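PDB 3UW2: Phosphoglucomutase/phosphomannomutase family protein from Burkholderia thailandensis, which probably catalyses intramolecular phosphoryl transfer on phosphohexoses, as a metal-dependent member of the phosphoglucomutase/phosphomannomutase family. Local coordinates for residues I27-Y31 with D32-V36; R72-G75 with P76-G80. One frame throughout, in Å; residues are numbered along the deposited sequence.

Contact 1 (I27-Y31 with D32-V36)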
ATOM      1  N   ILE A  27       0.515  19.929   3.757  1.00 34.08           N
ATOM      2  CA  ILE A  27       1.217  18.813   3.107  1.00 31.51           C
ATOM      3  C   ILE A  27       1.470  17.683   4.096  1.00 32.25           C
ATOM      4  O   ILE A  27       1.892  16.579   3.691  1.00 33.32           O
ATOM      5  CB  ILE A  27       2.545  19.216   2.425  1.00 29.48           C
ATOM      6  CG1 ILE A  27       3.593  19.666   3.446  1.00 29.05           C
ATOM      7  CG2 ILE A  27       2.324  20.283   1.360  1.00 32.38           C
ATOM      8  CD1 ILE A  27       4.969  19.962   2.840  1.00 26.62           C
ATOM      9  N   PHE A  28       1.259  17.965   5.393  1.00 31.37           N
ATOM     10  CA  PHE A  28       1.510  16.973   6.433  1.00 32.13           C
ATOM     11  C   PHE A  28       0.258  16.194   6.610  1.00 35.08           C
ATOM     12  O   PHE A  28      -0.610  16.665   7.357  1.00 35.61           O
ATOM     13  CB  PHE A  28       2.011  17.629   7.734  1.00 32.57           C
ATOM     14  CG  PHE A  28       3.378  18.231   7.586  1.00 31.48           C
ATOM     15  CD1 PHE A  28       4.491  17.524   7.969  1.00 30.03           C
ATOM     16  CD2 PHE A  28       3.544  19.469   6.929  1.00 32.41           C
ATOM     17  CE1 PHE A  28       5.729  18.053   7.775  1.00 31.14           C
ATOM     18  CE2 PHE A  28       4.799  20.010   6.745  1.00 29.46           C
ATOM     19  CZ  PHE A  28       5.897  19.272   7.142  1.00 31.88           C
ATOM     20  N   LYS A  29       0.151  15.026   5.933  1.00 33.63           N
ATOM     21  CA  LYS A  29      -1.122  14.246   5.935  1.00 36.23           C
ATOM     22  C   LYS A  29      -1.099  13.192   7.026  1.00 37.19           C
ATOM     23  O   LYS A  29      -0.172  13.143   7.839  1.00 33.40           O
ATOM     24  CB  LYS A  29      -1.404  13.584   4.578  1.00 36.22           C
ATOM     25  CG  LYS A  29      -1.002  14.463   3.409  1.00 35.26           C
ATOM     26  CD  LYS A  29      -2.097  15.483   3.124  1.00 37.95           C
ATOM     27  CE  LYS A  29      -1.885  16.121   1.759  1.00 36.98           C
ATOM     28  NZ  LYS A  29      -2.866  17.241   1.666  1.00 42.64           N
ATOM     29  N   ALA A  30      -2.128  12.353   7.066  1.00 38.98           N
ATOM     30  CA  ALA A  30      -2.233  11.338   8.117  1.00 40.46           C
ATOM     31  C   ALA A  30      -1.071  10.357   8.098  1.00 39.31           C
ATOM     32  O   ALA A  30      -0.538   9.992   9.165  1.00 39.70           O
ATOM     33  CB  ALA A  30      -3.564  10.590   8.003  1.00 45.17           C
ATOM     34  N   TYR A  31      -0.655   9.942   6.897  1.00 36.68           N
ATOM     35  CA  TYR A  31       0.247   8.784   6.786  1.00 36.93           C
ATOM     36  C   TYR A  31       1.552   9.091   6.085  1.00 32.15           C
ATOM     37  O   TYR A  31       2.462   8.256   6.024  1.00 35.49           O
ATOM     38  CB  TYR A  31      -0.484   7.634   6.094  1.00 39.39           C
ATOM     39  CG  TYR A  31      -1.711   7.200   6.827  1.00 43.67           C
ATOM     40  CD1 TYR A  31      -1.680   6.883   8.204  1.00 41.42           C
ATOM     41  CD2 TYR A  31      -2.932   7.133   6.157  1.00 46.78           C
ATOM     42  CE1 TYR A  31      -2.829   6.500   8.873  1.00 45.74           C
ATOM     43  CE2 TYR A  31      -4.068   6.745   6.818  1.00 51.62           C
ATOM     44  CZ  TYR A  31      -4.012   6.419   8.168  1.00 49.56           C
ATOM     45  OH  TYR A  31      -5.199   6.054   8.739  1.00 53.05           O
ATOM     46  N   ASP A  32       1.661  10.311   5.606  1.00 30.24           N
ATOM     47  CA  ASP A  32       2.821  10.736   4.852  1.00 32.50           C
ATOM     48  C   ASP A  32       2.803  12.208   4.673  1.00 31.58           C
ATOM     49  O   ASP A  32       2.009  12.899   5.302  1.00 34.23           O
ATOM     50  CB  ASP A  32       2.974  10.026   3.479  1.00 36.20           C
ATOM     51  CG  ASP A  32       1.719   9.975   2.680  1.00 40.96           C
ATOM     52  OD1 ASP A  32       0.865  10.909   2.706  1.00 42.73           O
ATOM     53  OD2 ASP A  32       1.620   8.969   1.971  1.00 44.41           O
ATOM     54  N   ILE A  33       3.714  12.684   3.830  1.00 29.80           N
ATOM     55  CA  ILE A  33       3.767  14.092   3.450  1.00 29.77           C
ATOM     56  C   ILE A  33       3.632  14.100   1.931  1.00 32.52           C
ATOM     57  O   ILE A  33       4.283  13.312   1.257  1.00 30.11           O
ATOM     58  CB  ILE A  33       5.133  14.743   3.898  1.00 29.46           C
ATOM     59  CG1 ILE A  33       5.242  14.886   5.420  1.00 26.59           C
ATOM     60  CG2 ILE A  33       5.329  16.132   3.261  1.00 28.59           C
ATOM     61  CD1 ILE A  33       6.727  15.218   5.874  1.00 27.34           C
ATOM     62  N   ARG A  34       2.754  14.954   1.407  1.00 32.22           N
ATOM     63  CA  ARG A  34       2.465  15.021  -0.031  1.00 34.82           C
ATOM     64  C   ARG A  34       2.206  16.479  -0.413  1.00 34.55           C
ATOM     65  O   ARG A  34       1.497  17.165   0.323  1.00 37.64           O
ATOM     66  CB  ARG A  34       1.187  14.222  -0.357  1.00 36.51           C
ATOM     67  CG  ARG A  34       1.370  12.741  -0.167  1.00 47.07           C
ATOM     68  CD  ARG A  34       0.293  11.939  -0.897  1.00 55.63           C
ATOM     69  NE  ARG A  34      -0.985  12.143  -0.238  1.00 60.50           N
ATOM     70  CZ  ARG A  34      -1.521  11.270   0.601  1.00 67.34           C
ATOM     71  NH1 ARG A  34      -0.889  10.125   0.842  1.00 70.15           N
ATOM     72  NH2 ARG A  34      -2.689  11.528   1.181  1.00 67.94           N
ATOM     73  N   GLY A  35       2.706  16.919  -1.578  1.00 31.88           N
ATOM     74  CA  GLY A  35       2.616  18.282  -2.018  1.00 31.26           C
ATOM     75  C   GLY A  35       2.818  18.366  -3.522  1.00 33.74           C
ATOM     76  O   GLY A  35       3.054  17.349  -4.201  1.00 34.14           O
ATOM     77  N   VAL A  36       2.679  19.565  -4.067  1.00 35.21           N
ATOM     78  CA  VAL A  36       2.730  19.765  -5.530  1.00 36.88           C
ATOM     79  C   VAL A  36       3.921  20.711  -5.793  1.00 40.27           C
ATOM     80  O   VAL A  36       3.988  21.822  -5.256  1.00 39.24           O
ATOM     81  CB  VAL A  36       1.434  20.377  -6.088  1.00 42.42           C
ATOM     82  CG1 VAL A  36       1.579  20.667  -7.595  1.00 44.39           C
ATOM     83  CG2 VAL A  36       0.199  19.503  -5.803  1.00 41.67           C
TER
HETATM   84  O   HOH W   1      -1.146  17.889  -1.158  1.00 61.96           O
HETATM   85  O   HOH W   2      -1.707  10.289   4.148  1.00 48.70           O

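Contact 2 (R72-G75 with P76-G80). With EDO (1,2-ethanediol), chain D.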
ATOM      1  N   ARG A  72      10.148  10.252 -10.539  1.00 25.85           N
ATOM      2  CA  ARG A  72       9.536  11.507 -10.847  1.00 26.95           C
ATOM      3  C   ARG A  72      10.585  12.558 -11.213  1.00 28.55           C
ATOM      4  O   ARG A  72      11.745  12.476 -10.773  1.00 26.61           O
ATOM      5  CB  ARG A  72       8.641  11.963  -9.682  1.00 26.88           C
ATOM      6  CG  ARG A  72       7.311  11.206  -9.663  1.00 26.30           C
ATOM      7  CD  ARG A  72       6.544  11.309  -8.307  1.00 29.51           C
ATOM      8  NE  ARG A  72       5.344  10.432  -8.416  1.00 26.64           N
ATOM      9  CZ  ARG A  72       4.157  10.779  -8.881  1.00 31.33           C
ATOM     10  NH1 ARG A  72       3.864  12.044  -9.238  1.00 28.02           N
ATOM     11  NH2 ARG A  72       3.247   9.814  -9.004  1.00 31.24           N
ATOM     12  N   LEU A  73      10.182  13.549 -12.021  1.00 29.01           N
ATOM     13  CA  LEU A  73      11.142  14.591 -12.523  1.00 29.58           C
ATOM     14  C   LEU A  73      11.765  15.395 -11.415  1.00 31.10           C
ATOM     15  O   LEU A  73      12.973  15.733 -11.497  1.00 28.53           O
ATOM     16  CB  LEU A  73      10.489  15.546 -13.539  1.00 32.92           C
ATOM     17  CG  LEU A  73       9.574  14.877 -14.615  1.00 39.75           C
ATOM     18  CD1 LEU A  73       8.516  15.815 -15.245  1.00 39.58           C
ATOM     19  CD2 LEU A  73      10.386  14.103 -15.615  1.00 34.78           C
ATOM     20  N   SER A  74      10.947  15.726 -10.406  1.00 30.18           N
ATOM     21  CA  SER A  74      11.419  16.431  -9.181  1.00 29.55           C
ATOM     22  C   SER A  74      12.206  15.562  -8.197  1.00 29.25           C
ATOM     23  O   SER A  74      12.825  16.092  -7.238  1.00 27.88           O
ATOM     24  CB  SER A  74      10.234  17.024  -8.427  1.00 28.40           C
ATOM     25  OG  SER A  74       9.302  15.997  -7.952  1.00 30.07           O
ATOM     26  N   GLY A  75      12.187  14.234  -8.400  1.00 29.05           N
ATOM     27  CA  GLY A  75      12.902  13.291  -7.527  1.00 25.50           C
ATOM     28  C   GLY A  75      14.362  13.597  -7.217  1.00 26.53           C
ATOM     29  O   GLY A  75      14.774  13.679  -6.049  1.00 23.67           O
ATOM     30  N   PRO A  76      15.170  13.772  -8.257  1.00 29.02           N
ATOM     31  CA  PRO A  76      16.638  13.903  -7.918  1.00 27.26           C
ATOM     32  C   PRO A  76      16.867  15.183  -7.066  1.00 27.14           C
ATOM     33  O   PRO A  76      17.644  15.191  -6.123  1.00 26.71           O
ATOM     34  CB  PRO A  76      17.288  14.097  -9.301  1.00 26.37           C
ATOM     35  CG  PRO A  76      16.373  13.358 -10.252  1.00 28.78           C
ATOM     36  CD  PRO A  76      14.935  13.569  -9.715  1.00 25.85           C
ATOM     37  N   GLU A  77      16.155  16.268  -7.389  1.00 26.68           N
ATOM     38  CA  GLU A  77      16.432  17.543  -6.658  1.00 26.55           C
ATOM     39  C   GLU A  77      15.951  17.392  -5.185  1.00 27.05           C
ATOM     40  O   GLU A  77      16.617  17.828  -4.235  1.00 23.82           O
ATOM     41  CB  GLU A  77      15.676  18.706  -7.309  1.00 27.91           C
ATOM     42  CG  GLU A  77      15.928  20.059  -6.598  1.00 30.01           C
ATOM     43  CD  GLU A  77      15.193  21.240  -7.239  1.00 32.88           C
ATOM     44  OE1 GLU A  77      14.419  21.013  -8.195  1.00 33.54           O
ATOM     45  OE2 GLU A  77      15.392  22.414  -6.801  1.00 32.59           O
ATOM     46  N   LEU A  78      14.723  16.900  -5.018  1.00 24.28           N
ATOM     47  CA  LEU A  78      14.152  16.798  -3.644  1.00 24.98           C
ATOM     48  C   LEU A  78      14.921  15.809  -2.761  1.00 26.71           C
ATOM     49  O   LEU A  78      15.167  16.117  -1.568  1.00 25.01           O
ATOM     50  CB  LEU A  78      12.698  16.334  -3.694  1.00 25.16           C
ATOM     51  CG  LEU A  78      11.774  17.346  -4.354  1.00 26.91           C
ATOM     52  CD1 LEU A  78      10.355  16.794  -4.338  1.00 27.41           C
ATOM     53  CD2 LEU A  78      11.810  18.662  -3.641  1.00 27.29           C
ATOM     54  N   VAL A  79      15.328  14.633  -3.312  1.00 26.70           N
ATOM     55  CA  VAL A  79      16.076  13.671  -2.470  1.00 24.87           C
ATOM     56  C   VAL A  79      17.432  14.265  -2.110  1.00 24.96           C
ATOM     57  O   VAL A  79      17.930  14.071  -1.011  1.00 23.89           O
ATOM     58  CB  VAL A  79      16.264  12.235  -3.093  1.00 27.12           C
ATOM     59  CG1 VAL A  79      17.386  12.152  -4.125  1.00 24.54           C
ATOM     60  CG2 VAL A  79      16.623  11.203  -2.032  1.00 24.00           C
ATOM     61  N   GLY A  80      18.049  15.004  -3.013  1.00 27.13           N
ATOM     62  CA  GLY A  80      19.309  15.719  -2.619  1.00 25.93           C
ATOM     63  C   GLY A  80      19.071  16.764  -1.494  1.00 26.31           C
ATOM     64  O   GLY A  80      19.872  16.854  -0.578  1.00 26.55           O
TER
HETATM   65  C1  EDO D 467      24.298  15.026  -0.656  1.00 36.78           C
HETATM   66  O1  EDO D 467      23.900  15.456   0.702  1.00 34.39           O
HETATM   67  C2  EDO D 467      23.081  14.587  -1.522  1.00 32.58           C
HETATM   68  O2  EDO D 467      22.462  15.824  -1.941  1.00 39.72           O

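Contact 1 (I27-Y31 with D32-V36)
Ile27 and Lys29 meet the returning chain at Arg34 and Asp32 through two backbone hydrogen bonds, the chain doubling back so that the runs 27-31 and 32-35 point 157° apart and Phe28 and Ile33 form a single beta bridge. Arg34 N gives its hydrogen to Ile27 O (2.9 Å), which also receives a CA-H...O contact from Ile33 CA; Lys29 N donates to Asp32 O at 2.9 Å. On the inner side, Ile33 CD1 comes to 3.6 Å from Phe28 CE1, the two side chains running alongside each other in the same direction, while Ile33 CG2 meets Ile27 CD1 at 3.9 Å. Branched and aromatic groups suit this buried side, where Gly35, lacking a side chain, leaves room for Ile27 CG2 against its CA. The other side is polar. Asp32 OD1 forms a salt bridge with Arg34 NH1 (2.7 Å) and takes a hydrogen bond from a water that accepts from Tyr31 N. In Lys29, chi1 (-38°) sets CG over one face of the guanidinium, 4.1 Å from Arg34 NH2, and the bend at chi2 (-82°) turns the rest of the chain off, bringing NZ to Ser26 O; the two charged ends stay apart. The Asp32 side chain lies about 8 Å from the zinc ion, near but not in the site of Asp264, Asp266 and Asp268, and about 5 Å from a phosphate that is probably a crystallisation component. Strand 33-36 pairs antiparallel with strand 136-143, Ile33 packs on Ile49 of helix 43-59, and Tyr31 reaches helix 330-340.

Contact 2 (R72-G75 with P76-G80)
Ser74 O accepts the N-H of Leu78 at 3.0 Å, a nearly straight bond of 170° that opens the i to i+4 ladder at the N-terminus of an alpha-helix. The chain enters it through a type I beta turn from Arg72 to Gly75, closed by Gly75 N donating to Arg72 O. One step on, Val79 N repeats the helical pattern with Gly75 O, again at 3.0 Å. Proline fits the first turn because its nitrogen has no hydrogen to give and none is needed there; the ring rests against the turn, with Pro76 CD 3.4 Å from Leu73 O. Leu78 points back at the turn: with CG anti to its carbonyl carbon (chi1 -66°), CG lies 3.3 Å from Ser74 O and CD1 touches Ser74 OG. Asn137 holds that hydroxyl, and Leu78 itself joins the turn to the loop at Ile37 and to Ala46 of helix 43-59. Glu77, extended and exposed, suits the outer surface. Arg72 leads away to a salt bridge with Asp70 and to the carbonyls of Ser130, Asn132 and Pro133, tying the turn to the neighbouring loop. O2 of an ethanediol, probably from the crystallisation liquor, donates to Gly80 O at 3.1 Å. Val79 leans on Val67 and Arg69 of strand 64-69, and its CG1 stands 3.6 Å from Gly75 O.

In the fold
Both contacts belong to the first alpha/beta/alpha domain, their centres 16 Å apart and their nearest atoms about 7 Å apart without touching. Contact 1 lies deeper, with no exposed residue among those that touch; contact 2 sits farther from the chain's centre and has three. Strand 136-143 and helix 43-59 receive side chains from both, so the same elements join the hairpin-like turn to the helix start. The chemistry follows from place: the first combines a beta bridge, apolar packing and a salt bridge, the second rests on helical backbone bonds, with its charged Arg72 turned to partners outside the turn. Both have a charged side chain near, but not in, the zinc site.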